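Local coordinates for chitin binding protein (Tectaria macrodonta, PDB 6IF7) that binds copper and chitin, has insecticidal activity, and is possibly a lytic polysaccharide monooxygenase of the AA10 family that cleaves chitin oxidatively, at residues P48-A51 / G52-E56. Residues are numbered along the deposited sequence; the frame is centred on the assembly and turned at random.
Sequences PNAA and GRHRE
The guanidinium of Arg53 turns an edge to two successive carbonyls of the preceding loop. Asn49 O lies in its plane, 3.0 Å from NH2 of Arg53, while Ala50 O, 2.9 Å from NE of Arg53, sits somewhat tilted out of it. The methyl of Ala51 approaches the same group obliquely, and the amide of Asn49 stands nearly perpendicular to it, the two planes 83° apart. One face of the His54 ring carries Gly52 O, 3.5 Å above the plane and offset toward the rim. Arginine suits its place because one long chain, bent at chi3 (-67°), folds back so that NE and NH2 can each serve a carbonyl. Ala50 O also accepts the backbone N of Arg53 at 3.2 Å, closing a type I' beta turn from Ala50 to Arg53. The two donors reach this oxygen from opposite faces of its carbonyl plane, so turn and side chain are fastened at one atom. Both central residues have positive phi, as this turn requires, which glycine adopts readily at the third position (77°). NH1 of Arg53 has a long salt bridge to OE2 of the exposed Glu56, 3.7 Å away, in the first turn of the helix that Arg53 precedes as N-cap residue. Ala50 is small enough for the buried side, and His54 suits it because its ring packs there while ND1 hydrogen-bonds Tyr175 OH. The tight turn thus links strand 46-47 to the short helix 54-57, with Ala50 and His54 set against strands 159-167 and 173-182 of the mixed sheet.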
# COMPACT_ATOMS: atom_id res chain seq x y z
N PRO A 48 2.91 15.27 3.57
CA PRO A 48 2.59 16.51 2.81
C PRO A 48 3.80 17.16 2.17
O PRO A 48 3.69 17.91 1.22
CB PRO A 48 2.00 17.45 3.87
CG PRO A 48 1.74 16.62 5.08
CD PRO A 48 2.68 15.45 5.02
N ASN A 49 4.95 16.78 2.69
CA ASN A 49 6.21 17.32 2.39
C ASN A 49 7.11 16.53 1.42
O ASN A 49 8.20 16.98 1.14
CB ASN A 49 6.93 17.37 3.75
CG ASN A 49 7.97 18.42 3.78
OD1 ASN A 49 7.96 19.32 2.93
ND2 ASN A 49 8.89 18.32 4.75
N ALA A 50 6.69 15.37 0.91
CA ALA A 50 7.66 14.39 0.36
C ALA A 50 8.64 14.93 -0.66
O ALA A 50 9.85 14.81 -0.49
CB ALA A 50 6.96 13.18 -0.22
N ALA A 51 8.11 15.49 -1.74
CA ALA A 51 8.91 15.96 -2.86
C ALA A 51 9.82 14.84 -3.38
O ALA A 51 10.97 15.07 -3.69
CB ALA A 51 9.73 17.21 -2.45
N GLY A 52 9.27 13.62 -3.46
CA GLY A 52 9.99 12.48 -4.02
C GLY A 52 11.05 11.83 -3.14
O GLY A 52 11.70 10.88 -3.56
N ARG A 53 11.20 12.31 -1.90
CA ARG A 53 12.28 11.90 -1.01
C ARG A 53 11.82 10.79 -0.07
O ARG A 53 11.96 10.87 1.15
CB ARG A 53 12.80 13.10 -0.22
CG ARG A 53 13.29 14.25 -1.09
CD ARG A 53 13.60 15.48 -0.27
NE ARG A 53 12.37 16.04 0.30
CZ ARG A 53 12.27 16.63 1.49
NH1 ARG A 53 13.31 16.73 2.30
NH2 ARG A 53 11.08 17.10 1.89
N HIS A 54 11.32 9.71 -0.65
CA HIS A 54 10.61 8.66 0.09
C HIS A 54 11.58 7.88 1.02
O HIS A 54 11.37 7.75 2.22
CB HIS A 54 9.92 7.69 -0.89
CG HIS A 54 9.20 8.38 -2.02
ND1 HIS A 54 8.22 9.33 -1.80
CD2 HIS A 54 9.32 8.27 -3.36
CE1 HIS A 54 7.77 9.77 -2.96
NE2 HIS A 54 8.42 9.15 -3.93
N ARG A 55 12.68 7.44 0.44
CA ARG A 55 13.66 6.64 1.15
C ARG A 55 14.43 7.40 2.22
O ARG A 55 14.93 6.81 3.14
CB ARG A 55 14.61 6.01 0.14
CG ARG A 55 13.89 5.05 -0.80
CD ARG A 55 14.72 4.76 -2.04
NE ARG A 55 13.99 3.86 -2.93
CZ ARG A 55 12.97 4.20 -3.72
NH1 ARG A 55 12.49 5.45 -3.75
NH2 ARG A 55 12.42 3.28 -4.49
N GLU A 56 14.49 8.71 2.06
CA GLU A 56 15.13 9.62 2.99
C GLU A 56 14.22 9.89 4.19
O GLU A 56 14.70 9.94 5.33
CB GLU A 56 15.45 10.92 2.23
CG GLU A 56 16.10 12.07 2.99
CD GLU A 56 16.27 13.32 2.11
OE1 GLU A 56 16.50 13.19 0.88
OE2 GLU A 56 16.15 14.44 2.63